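PDB 3UZO: branched-chain-amino-acid aminotransferase from Deinococcus radiodurans, which probably catalyses the pyridoxal 5'-phosphate-dependent transfer of amino groups between leucine, isoleucine or valine and 2-oxoglutarate, yielding glutamate and branched-chain 2-oxo acids. Local coordinates for residues Tyr71-Phe76 with Val157-Glu162; Ala99-Ser104 with Pro111-Glu116; Tyr40-Lys45 with Phe163-Phe168. All blocks are in the same frame, centred on the assembly; numbering follows the deposited sequence.

Contact 1: residues Tyr71-Phe76 with Val157-Glu162; sequences YGQQCF and VRTAPE. With GLU (glutamic acid), chain F.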
loop_
_atom_site.group_PDB
_atom_site.type_symbol
_atom_site.label_atom_id
_atom_site.label_comp_id
_atom_site.label_asym_id
_atom_site.label_seq_id
_atom_site.Cartn_x
_atom_site.Cartn_y
_atom_site.Cartn_z
ATOM N N TYR A 71 -3.007 -7.394 0.235
ATOM C CA TYR A 71 -1.690 -6.994 0.717
ATOM C C TYR A 71 -0.926 -6.033 -0.176
ATOM O O TYR A 71 0.304 -6.056 -0.211
ATOM C CB TYR A 71 -0.855 -8.248 0.972
ATOM C CG TYR A 71 -1.589 -9.262 1.809
ATOM C CD1 TYR A 71 -2.028 -10.464 1.255
ATOM C CD2 TYR A 71 -1.899 -8.997 3.148
ATOM C CE1 TYR A 71 -2.761 -11.379 2.005
ATOM C CE2 TYR A 71 -2.634 -9.906 3.908
ATOM C CZ TYR A 71 -3.063 -11.093 3.324
ATOM O OH TYR A 71 -3.823 -11.980 4.042
ATOM N N GLY A 72 -1.671 -5.191 -0.889
ATOM C CA GLY A 72 -1.078 -4.203 -1.773
ATOM C C GLY A 72 0.037 -4.681 -2.685
ATOM O O GLY A 72 0.907 -3.890 -3.051
ATOM N N GLN A 73 0.032 -5.956 -3.063
ATOM C CA GLN A 73 1.086 -6.444 -3.951
ATOM C C GLN A 73 0.703 -6.028 -5.362
ATOM O O GLN A 73 0.057 -6.768 -6.104
ATOM C CB GLN A 73 1.237 -7.959 -3.856
ATOM C CG GLN A 73 2.384 -8.483 -4.710
ATOM C CD GLN A 73 2.745 -9.916 -4.391
ATOM O OE1 GLN A 73 1.878 -10.797 -4.350
ATOM N NE2 GLN A 73 4.038 -10.164 -4.164
ATOM N N GLN A 74 1.122 -4.823 -5.715
ATOM C CA GLN A 74 0.785 -4.233 -6.998
ATOM C C GLN A 74 1.776 -3.107 -7.269
ATOM O O GLN A 74 2.290 -2.491 -6.339
ATOM C CB GLN A 74 -0.619 -3.642 -6.887
ATOM C CG GLN A 74 -0.679 -2.542 -5.804
ATOM C CD GLN A 74 -2.087 -2.046 -5.499
ATOM O OE1 GLN A 74 -2.339 -0.838 -5.492
ATOM N NE2 GLN A 74 -3.004 -2.975 -5.232
ATOM N N CYS A 75 2.042 -2.836 -8.541
ATOM C CA CYS A 75 2.932 -1.748 -8.902
ATOM C C CYS A 75 2.519 -1.318 -10.292
ATOM O O CYS A 75 1.853 -2.069 -11.010
ATOM C CB CYS A 75 4.401 -2.191 -8.874
ATOM S SG CYS A 75 4.939 -3.250 -10.240
ATOM N N PHE A 76 2.899 -0.114 -10.682
ATOM C CA PHE A 76 2.509 0.357 -11.996
ATOM C C PHE A 76 3.461 1.384 -12.557
ATOM O O PHE A 76 4.357 1.879 -11.869
ATOM C CB PHE A 76 1.090 0.942 -11.939
ATOM C CG PHE A 76 1.001 2.271 -11.223
ATOM C CD1 PHE A 76 0.989 3.462 -11.941
ATOM C CD2 PHE A 76 0.919 2.326 -9.839
ATOM C CE1 PHE A 76 0.893 4.695 -11.285
ATOM C CE2 PHE A 76 0.824 3.557 -9.170
ATOM C CZ PHE A 76 0.811 4.734 -9.890
ATOM N N VAL A 157 -0.365 -13.546 4.481
ATOM C CA VAL A 157 0.545 -12.548 3.936
ATOM C C VAL A 157 1.722 -13.267 3.292
ATOM O O VAL A 157 2.496 -13.932 3.970
ATOM C CB VAL A 157 1.091 -11.616 5.035
ATOM C CG1 VAL A 157 2.104 -10.649 4.442
ATOM C CG2 VAL A 157 -0.046 -10.856 5.684
ATOM N N ARG A 158 1.851 -13.130 1.980
ATOM C CA ARG A 158 2.935 -13.774 1.253
ATOM C C ARG A 158 2.865 -13.317 -0.189
ATOM O O ARG A 158 1.896 -12.673 -0.588
ATOM C CB ARG A 158 2.772 -15.295 1.299
ATOM C CG ARG A 158 1.525 -15.798 0.578
ATOM C CD ARG A 158 1.481 -17.318 0.539
ATOM N NE ARG A 158 1.381 -17.905 1.873
ATOM C CZ ARG A 158 0.278 -17.902 2.617
ATOM N NH1 ARG A 158 -0.834 -17.344 2.156
ATOM N NH2 ARG A 158 0.286 -18.454 3.823
ATOM N N THR A 159 3.884 -13.647 -0.973
ATOM C CA THR A 159 3.866 -13.272 -2.373
ATOM C C THR A 159 2.862 -14.186 -3.078
ATOM O O THR A 159 2.737 -15.368 -2.737
ATOM C CB THR A 159 5.277 -13.396 -3.006
ATOM O OG1 THR A 159 5.238 -12.913 -4.353
ATOM C CG2 THR A 159 5.760 -14.841 -2.990
ATOM N N ALA A 160 2.131 -13.626 -4.038
ATOM C CA ALA A 160 1.118 -14.360 -4.799
ATOM C C ALA A 160 1.683 -15.532 -5.592
ATOM O O ALA A 160 2.844 -15.518 -5.987
ATOM C CB ALA A 160 0.405 -13.409 -5.761
ATOM N N PRO A 161 0.857 -16.561 -5.839
ATOM C CA PRO A 161 1.290 -17.738 -6.599
ATOM C C PRO A 161 1.269 -17.434 -8.095
ATOM O O PRO A 161 1.905 -18.121 -8.895
ATOM C CB PRO A 161 0.254 -18.788 -6.217
ATOM C CG PRO A 161 -0.994 -17.961 -6.081
ATOM C CD PRO A 161 -0.496 -16.764 -5.289
ATOM N N GLU A 162 0.516 -16.402 -8.464
ATOM C CA GLU A 162 0.404 -16.001 -9.857
ATOM C C GLU A 162 0.345 -14.482 -9.970
ATOM O O GLU A 162 0.092 -13.782 -8.987
ATOM C CB GLU A 162 -0.853 -16.609 -10.486
ATOM C CG GLU A 162 -0.920 -18.123 -10.393
ATOM C CD GLU A 162 -2.123 -18.695 -11.114
ATOM O OE1 GLU A 162 -2.440 -19.881 -10.885
ATOM O OE2 GLU A 162 -2.746 -17.963 -11.914
HETATM N N GLU F . -4.122 -9.899 8.558
HETATM C CA GLU F . -3.333 -11.084 8.988
HETATM C C GLU F . -3.060 -11.991 7.809
HETATM O O GLU F . -2.124 -12.806 7.903
HETATM C CB GLU F . -4.089 -11.869 10.053
HETATM C CG GLU F . -3.940 -11.313 11.448
HETATM C CD GLU F . -4.512 -12.236 12.498
HETATM O OE1 GLU F . -4.304 -13.463 12.379
HETATM O OE2 GLU F . -5.160 -11.729 13.438
HETATM O OXT GLU F . -3.804 -11.872 6.816
#
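Tyr-71 faces Val-157 and Gln-73 faces Thr-159, with CA atoms 6.8 Å apart in the first pair, so the two backbones are too far separated to bond directly and side chains span the gap. Tyr-71 has just left helix 67-70. Gly-72 follows with positive phi (46°), a conformation that suits glycine, and Gln-73 centres an inverse gamma turn leading into strand 74-83. The partner segment is irregular until Glu-162 starts strand 162-172.

The Gln-73 chain is extended, its CG anti to the backbone N (chi1 -177°), and carries its amide to the loop. OE1 takes the amide N of Ala-160 on a lone pair in the carbonyl plane at 2.9 Å, while NE2 gives a hydrogen to Thr-159 OG1 at 3.0 Å, slightly tilted from the amide plane. Each end has a further partner: Thr-67 OG1 for OE1 and Leu-108 O for NE2. Thr-159 OG1 in turn bonds Leu-109 O. Small Ala-160 lets its CB settle 3.3 Å from Gln-73 OE1.

Val-157 lays its CA over the centre of one face of the Tyr-71 ring, a CH-pi contact 4.0 Å from the centroid, and its CG2 packs tightly at 3.3 Å on CE2. At the ring edge, Tyr-71 OH lies 2.8 Å from OXT of the bound glutamate. Ile-155 O of its own chain and Arg-145 NH1 of the second subunit are also within hydrogen-bonding reach.

Glutamine thus satisfies a loop N-H and a hydroxyl together with an amide fixed against rotation, while Tyr-71 OH reaches the glutamate carboxylate, Val-157 CG2 packed beside it.

Contact 2: residues Ala99-Ser104 with Pro111-Glu116; sequences ARMRMS and PELSDE. With PLP (pyridoxal-5'-phosphate), chain C.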
loop_
_atom_site.group_PDB
_atom_site.type_symbol
_atom_site.label_atom_id
_atom_site.label_comp_id
_atom_site.label_asym_id
_atom_site.label_seq_id
_atom_site.Cartn_x
_atom_site.Cartn_y
_atom_site.Cartn_z
ATOM N N ALA A 99 12.748 -0.494 -16.758
ATOM C CA ALA A 99 13.756 -0.711 -15.725
ATOM C C ALA A 99 13.189 -0.369 -14.348
ATOM O O ALA A 99 13.402 -1.098 -13.372
ATOM C CB ALA A 99 14.988 0.145 -16.015
ATOM N N ARG A 100 12.454 0.734 -14.265
ATOM C CA ARG A 100 11.894 1.117 -12.983
ATOM C C ARG A 100 10.851 0.127 -12.497
ATOM O O ARG A 100 10.775 -0.154 -11.302
ATOM C CB ARG A 100 11.279 2.521 -13.041
ATOM C CG ARG A 100 10.861 3.038 -11.666
ATOM C CD ARG A 100 10.496 4.504 -11.703
ATOM N NE ARG A 100 9.294 4.751 -12.488
ATOM C CZ ARG A 100 8.838 5.965 -12.781
ATOM N NH1 ARG A 100 9.496 7.037 -12.347
ATOM N NH2 ARG A 100 7.732 6.109 -13.505
ATOM N N MET A 101 10.047 -0.415 -13.406
ATOM C CA MET A 101 9.033 -1.355 -12.967
ATOM C C MET A 101 9.696 -2.630 -12.485
ATOM O O MET A 101 9.136 -3.350 -11.665
ATOM C CB MET A 101 8.036 -1.675 -14.078
ATOM C CG MET A 101 6.752 -2.283 -13.533
ATOM S SD MET A 101 5.481 -2.465 -14.789
ATOM C CE MET A 101 6.016 -3.968 -15.520
ATOM N N ARG A 102 10.894 -2.905 -12.997
ATOM C CA ARG A 102 11.648 -4.081 -12.574
ATOM C C ARG A 102 12.036 -3.871 -11.107
ATOM O O ARG A 102 12.031 -4.806 -10.296
ATOM C CB ARG A 102 12.906 -4.226 -13.430
ATOM C CG ARG A 102 13.249 -5.655 -13.787
ATOM C CD ARG A 102 13.449 -5.801 -15.277
ATOM N NE ARG A 102 14.476 -4.899 -15.792
ATOM C CZ ARG A 102 14.373 -4.260 -16.950
ATOM N NH1 ARG A 102 13.292 -4.428 -17.704
ATOM N NH2 ARG A 102 15.343 -3.460 -17.362
ATOM N N MET A 103 12.374 -2.634 -10.764
ATOM C CA MET A 103 12.750 -2.329 -9.390
ATOM C C MET A 103 11.525 -2.364 -8.484
ATOM O O MET A 103 11.609 -2.828 -7.351
ATOM C CB MET A 103 13.455 -0.972 -9.304
ATOM C CG MET A 103 14.869 -0.996 -9.875
ATOM S SD MET A 103 15.831 -2.466 -9.352
ATOM C CE MET A 103 16.634 -1.854 -7.840
ATOM N N SER A 104 10.385 -1.881 -8.977
ATOM C CA SER A 104 9.159 -1.915 -8.181
ATOM C C SER A 104 8.779 -3.374 -7.929
ATOM O O SER A 104 8.450 -3.754 -6.802
ATOM C CB SER A 104 8.005 -1.210 -8.911
ATOM O OG SER A 104 8.229 0.186 -9.017
ATOM N N PRO A 111 7.450 -11.070 -10.019
ATOM C CA PRO A 111 8.284 -11.418 -11.177
ATOM C C PRO A 111 8.547 -10.211 -12.074
ATOM O O PRO A 111 7.652 -9.402 -12.322
ATOM C CB PRO A 111 7.472 -12.509 -11.873
ATOM C CG PRO A 111 6.048 -12.156 -11.518
ATOM C CD PRO A 111 6.169 -11.794 -10.055
ATOM N N GLU A 112 9.782 -10.095 -12.551
ATOM C CA GLU A 112 10.177 -8.976 -13.399
ATOM C C GLU A 112 9.816 -9.135 -14.873
ATOM O O GLU A 112 9.688 -10.254 -15.383
ATOM C CB GLU A 112 11.687 -8.762 -13.286
ATOM C CG GLU A 112 12.174 -8.493 -11.874
ATOM C CD GLU A 112 13.656 -8.782 -11.714
ATOM O OE1 GLU A 112 14.471 -8.165 -12.430
ATOM O OE2 GLU A 112 14.004 -9.636 -10.875
ATOM N N LEU A 113 9.660 -8.002 -15.552
ATOM C CA LEU A 113 9.356 -7.985 -16.978
ATOM C C LEU A 113 10.524 -7.344 -17.722
ATOM O O LEU A 113 11.004 -6.277 -17.340
ATOM C CB LEU A 113 8.084 -7.192 -17.243
ATOM C CG LEU A 113 6.797 -7.910 -16.846
ATOM C CD1 LEU A 113 5.712 -6.892 -16.690
ATOM C CD2 LEU A 113 6.425 -8.958 -17.890
ATOM N N SER A 114 10.986 -8.003 -18.777
ATOM C CA SER A 114 12.102 -7.496 -19.564
ATOM C C SER A 114 11.664 -6.279 -20.372
ATOM O O SER A 114 10.470 -6.062 -20.572
ATOM C CB SER A 114 12.591 -8.580 -20.528
ATOM O OG SER A 114 11.631 -8.819 -21.547
ATOM N N ASP A 115 12.632 -5.484 -20.825
ATOM C CA ASP A 115 12.339 -4.307 -21.650
ATOM C C ASP A 115 11.595 -4.808 -22.886
ATOM O O ASP A 115 10.660 -4.177 -23.386
ATOM C CB ASP A 115 13.634 -3.639 -22.124
ATOM C CG ASP A 115 14.367 -2.915 -21.019
ATOM O OD1 ASP A 115 15.350 -2.211 -21.341
ATOM O OD2 ASP A 115 13.971 -3.041 -19.840
ATOM N N GLU A 116 12.055 -5.952 -23.376
ATOM C CA GLU A 116 11.499 -6.608 -24.549
ATOM C C GLU A 116 9.982 -6.743 -24.487
ATOM O O GLU A 116 9.260 -6.265 -25.362
ATOM C CB GLU A 116 12.124 -8.002 -24.677
ATOM C CG GLU A 116 11.458 -8.912 -25.690
ATOM C CD GLU A 116 11.973 -8.698 -27.091
ATOM O OE1 GLU A 116 11.844 -7.567 -27.610
ATOM O OE2 GLU A 116 12.511 -9.667 -27.670
HETATM N N1 PLP C . 6.426 11.141 -7.862
HETATM C C2 PLP C . 5.314 10.306 -7.733
HETATM C C2A PLP C . 4.780 10.020 -6.326
HETATM C C3 PLP C . 4.736 9.757 -8.934
HETATM O O3 PLP C . 3.663 8.951 -8.853
HETATM C C4 PLP C . 5.311 10.071 -10.227
HETATM C C4A PLP C . 4.647 9.423 -11.513
HETATM C C5 PLP C . 6.483 10.966 -10.279
HETATM C C6 PLP C . 7.015 11.482 -9.098
HETATM C C5A PLP C . 7.175 11.381 -11.520
HETATM O O4P PLP C . 7.801 10.325 -12.199
HETATM P P PLP C . 7.761 10.245 -13.785
HETATM O O1P PLP C . 6.370 10.152 -14.314
HETATM O O2P PLP C . 8.597 8.972 -14.062
HETATM O O3P PLP C . 8.578 11.411 -14.263
#
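Arg-102 reaches from its helix to Asp-115 and holds one carboxylate oxygen end-on with both terminal nitrogens: NH1 lies 2.6 Å from OD2 and NH2 lies 2.9 Å from the same atom. OD2 sits almost in the guanidinium plane, although the carboxylate is turned 35° against it. The other hydrogen of NH1 goes to Leu-113 O, 3.0 Å away and in the plane of that carbonyl, so a single nitrogen ties down a side chain and a backbone oxygen. Arginine suits the place because NH1 has two N-H groups to share between the carboxylate and the carbonyl.

Bends at chi2 and chi3 fold the Arg-102 chain toward its partners and leave Ala-99 CA 3.6 Å above one face of the guanidinium. Glu-112 lies across the aliphatic part of Arg-102 at about a right angle, its OE1 3.1 Å from Arg-102 CG; its carboxylate also has a long, weak ion pair with Arg-106.

Further out, Ser-114, the N-cap of helix 115-128, bonds Gln-117 N through OG, and Asp-115 follows in the first turn, where its negative charge probably also suits the helix dipole.

Arg-100, on the same helix 94-107, serves the cofactor: its NH1 bonds pyridoxal phosphate O2P at 2.7 Å, with NE paired to Glu-77. The Arg-102 to Asp-115 salt bridge joins the start of helix 115-128 to helix 94-107, which also supplies Arg-100 to the cofactor phosphate, while Met-101 and Leu-113 both rest on Phe-165 of strand 162-172 and Val-148 of strand 141-151.

Contact 3: residues Tyr40-Lys45 with Phe163-Phe168; sequences YLAHWK and FIFSVF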
loop_
_atom_site.group_PDB
_atom_site.type_symbol
_atom_site.label_atom_id
_atom_site.label_comp_id
_atom_site.label_asym_id
_atom_site.label_seq_id
_atom_site.Cartn_x
_atom_site.Cartn_y
_atom_site.Cartn_z
ATOM N N TYR A 40 -3.449 -4.858 -23.398
ATOM C CA TYR A 40 -2.549 -5.999 -23.339
ATOM C C TYR A 40 -2.680 -6.711 -21.990
ATOM O O TYR A 40 -2.805 -6.071 -20.941
ATOM C CB TYR A 40 -1.111 -5.508 -23.555
ATOM C CG TYR A 40 -0.033 -6.569 -23.489
ATOM C CD1 TYR A 40 0.568 -7.057 -24.651
ATOM C CD2 TYR A 40 0.419 -7.054 -22.262
ATOM C CE1 TYR A 40 1.601 -8.001 -24.591
ATOM C CE2 TYR A 40 1.448 -7.999 -22.189
ATOM C CZ TYR A 40 2.033 -8.464 -23.357
ATOM O OH TYR A 40 3.050 -9.387 -23.280
ATOM N N LEU A 41 -2.656 -8.039 -22.026
ATOM C CA LEU A 41 -2.772 -8.835 -20.812
ATOM C C LEU A 41 -1.851 -10.046 -20.891
ATOM O O LEU A 41 -1.859 -10.774 -21.888
ATOM C CB LEU A 41 -4.218 -9.307 -20.626
ATOM C CG LEU A 41 -4.530 -10.160 -19.390
ATOM C CD1 LEU A 41 -4.335 -9.335 -18.136
ATOM C CD2 LEU A 41 -5.969 -10.666 -19.462
ATOM N N ALA A 42 -1.058 -10.250 -19.843
ATOM C CA ALA A 42 -0.138 -11.378 -19.773
ATOM C C ALA A 42 -0.274 -12.016 -18.402
ATOM O O ALA A 42 -0.596 -11.348 -17.422
ATOM C CB ALA A 42 1.298 -10.923 -20.006
ATOM N N HIS A 43 -0.025 -13.317 -18.340
ATOM C CA HIS A 43 -0.151 -14.061 -17.099
ATOM C C HIS A 43 1.162 -14.719 -16.706
ATOM O O HIS A 43 1.913 -15.198 -17.558
ATOM C CB HIS A 43 -1.210 -15.158 -17.258
ATOM C CG HIS A 43 -2.564 -14.649 -17.643
ATOM N ND1 HIS A 43 -3.500 -14.244 -16.714
ATOM C CD2 HIS A 43 -3.137 -14.469 -18.857
ATOM C CE1 HIS A 43 -4.590 -13.839 -17.339
ATOM N NE2 HIS A 43 -4.396 -13.965 -18.639
ATOM N N TRP A 44 1.429 -14.737 -15.407
ATOM C CA TRP A 44 2.624 -15.376 -14.889
ATOM C C TRP A 44 2.143 -16.550 -14.048
ATOM O O TRP A 44 1.209 -16.420 -13.260
ATOM C CB TRP A 44 3.424 -14.428 -14.000
ATOM C CG TRP A 44 4.762 -14.984 -13.581
ATOM C CD1 TRP A 44 5.974 -14.745 -14.172
ATOM C CD2 TRP A 44 5.025 -15.842 -12.459
ATOM N NE1 TRP A 44 6.973 -15.395 -13.482
ATOM C CE2 TRP A 44 6.420 -16.076 -12.429
ATOM C CE3 TRP A 44 4.218 -16.437 -11.479
ATOM C CZ2 TRP A 44 7.029 -16.879 -11.447
ATOM C CZ3 TRP A 44 4.826 -17.238 -10.503
ATOM C CH2 TRP A 44 6.219 -17.448 -10.498
ATOM N N LYS A 45 2.778 -17.698 -14.224
ATOM C CA LYS A 45 2.413 -18.882 -13.462
ATOM C C LYS A 45 3.489 -19.943 -13.643
ATOM O O LYS A 45 4.134 -20.019 -14.689
ATOM C CB LYS A 45 1.061 -19.429 -13.932
ATOM C CG LYS A 45 0.583 -20.654 -13.158
ATOM C CD LYS A 45 -0.768 -21.154 -13.654
ATOM C CE LYS A 45 -0.700 -21.604 -15.106
ATOM N NZ LYS A 45 -1.990 -22.192 -15.569
ATOM N N PHE A 163 0.599 -13.977 -11.170
ATOM C CA PHE A 163 0.564 -12.540 -11.395
ATOM C C PHE A 163 0.001 -12.206 -12.762
ATOM O O PHE A 163 -0.011 -13.035 -13.678
ATOM C CB PHE A 163 1.971 -11.936 -11.292
ATOM C CG PHE A 163 2.679 -12.255 -10.010
ATOM C CD1 PHE A 163 3.296 -13.491 -9.826
ATOM C CD2 PHE A 163 2.702 -11.330 -8.969
ATOM C CE1 PHE A 163 3.924 -13.802 -8.620
ATOM C CE2 PHE A 163 3.325 -11.632 -7.763
ATOM C CZ PHE A 163 3.935 -12.869 -7.586
ATOM N N ILE A 164 -0.474 -10.974 -12.886
ATOM C CA ILE A 164 -0.984 -10.481 -14.144
ATOM C C ILE A 164 -0.215 -9.205 -14.485
ATOM O O ILE A 164 0.110 -8.398 -13.602
ATOM C CB ILE A 164 -2.492 -10.150 -14.063
ATOM C CG1 ILE A 164 -3.317 -11.436 -14.144
ATOM C CG2 ILE A 164 -2.863 -9.170 -15.166
ATOM C CD1 ILE A 164 -4.824 -11.211 -14.082
ATOM N N PHE A 165 0.114 -9.055 -15.759
ATOM C CA PHE A 165 0.792 -7.860 -16.251
ATOM C C PHE A 165 -0.139 -7.352 -17.329
ATOM O O PHE A 165 -0.507 -8.102 -18.235
ATOM C CB PHE A 165 2.145 -8.175 -16.882
ATOM C CG PHE A 165 2.696 -7.047 -17.725
ATOM C CD1 PHE A 165 2.789 -5.754 -17.214
ATOM C CD2 PHE A 165 3.154 -7.285 -19.022
ATOM C CE1 PHE A 165 3.331 -4.717 -17.973
ATOM C CE2 PHE A 165 3.702 -6.252 -19.793
ATOM C CZ PHE A 165 3.790 -4.965 -19.265
ATOM N N SER A 166 -0.523 -6.084 -17.240
ATOM C CA SER A 166 -1.439 -5.531 -18.227
ATOM C C SER A 166 -1.069 -4.104 -18.579
ATOM O O SER A 166 -0.433 -3.400 -17.790
ATOM C CB SER A 166 -2.875 -5.582 -17.678
ATOM O OG SER A 166 -3.819 -5.070 -18.601
ATOM N N VAL A 167 -1.444 -3.693 -19.783
ATOM C CA VAL A 167 -1.196 -2.329 -20.226
ATOM C C VAL A 167 -2.417 -1.817 -20.970
ATOM O O VAL A 167 -2.831 -2.419 -21.968
ATOM C CB VAL A 167 0.021 -2.202 -21.204
ATOM C CG1 VAL A 167 0.280 -0.710 -21.496
ATOM C CG2 VAL A 167 1.267 -2.824 -20.600
ATOM N N PHE A 168 -3.021 -0.744 -20.467
ATOM C CA PHE A 168 -4.154 -0.135 -21.161
ATOM C C PHE A 168 -3.769 1.319 -21.389
ATOM O O PHE A 168 -2.818 1.823 -20.769
ATOM C CB PHE A 168 -5.473 -0.270 -20.371
ATOM C CG PHE A 168 -5.523 0.494 -19.074
ATOM C CD1 PHE A 168 -5.875 1.849 -19.052
ATOM C CD2 PHE A 168 -5.287 -0.154 -17.867
ATOM C CE1 PHE A 168 -5.998 2.541 -17.839
ATOM C CE2 PHE A 168 -5.405 0.531 -16.642
ATOM C CZ PHE A 168 -5.764 1.880 -16.635
#
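Tyr-40 to Trp-44 pair with Val-167 to Phe-163 as neighbouring antiparallel strands, their axes 4.6 Å apart at 173°. The hydrogen-bonded pairs are Tyr-40 with Val-167, Ala-42 with Phe-165 and Trp-44 with Phe-163, and in each both N-H groups and both carbonyls are used. Five of these six backbone bonds are of ordinary length, from 2.7 Å for Ala-42 N to Phe-165 O; the terminal one, Phe-163 N to Trp-44 O, stretches to 3.3 Å.

Tyr-40 O accepts twice, from Val-167 N and from Ser-166 OG at 2.7 Å. A chi1 of -179° swings the serine OG across to the partner strand, and a buried polar group is satisfied by main chain. In the non-hydrogen-bonded pairs the backbone groups turn outward: Leu-41 and His-43 bond Thr-53 and Asp-50 of strand 48-55, while Ile-164 and Ser-166 bond Ile-149 and Phe-147 of strand 141-151. Tyr-40 OH is hydrogen-bonded to Gln-117 NE2 of helix 115-128.

On the face bearing the aromatic residues, the edge of Phe-163 is directed at the face of Trp-44, offset, with Phe-163 CD1 3.5 Å from Trp-44 CE3 and the planes at 78°. Farther along, Tyr-40 CE2 lies 3.7 Å from Phe-165 CD2, and small Ala-42 leaves room for the Phe-165 edge. On the other face Ile-164 divides its branches, CG2 tightly against Leu-41 CD1 at 3.3 Å and CG1 alongside the His-43 ring.

These two interior strands consequently spend the backbone polarity of their three hydrogen-bonded pairs on each other, while the aromatic rings of those pairs pack against Trp-49 and residues 110-113, and Tyr-40 against helix 115-128.

Overall arrangement
Along the chain the order is 40-45, 71-76, 99-104, 111-116, 157-162, 163-168, so contact 3 spans contact 1, which in turn spans contact 2. Their centres lie about 15 Å apart for contacts 1 and 2, and about 13 Å for the other two pairs. Strands 39-45, 162-172 and 74-83 belong to one seven-strand antiparallel sheet, which holds contact 3 and which contact 1 reaches at its end. Contact 2 packs against that sheet: Leu-113 and Pro-111 touch Phe-165 and Phe-163, and Met-101 touches Cys-75. One compact region of this class-IV aminotransferase thereby gives Arg-100 to its own cofactor and Tyr-71 to a glutamate at the border with the second subunit.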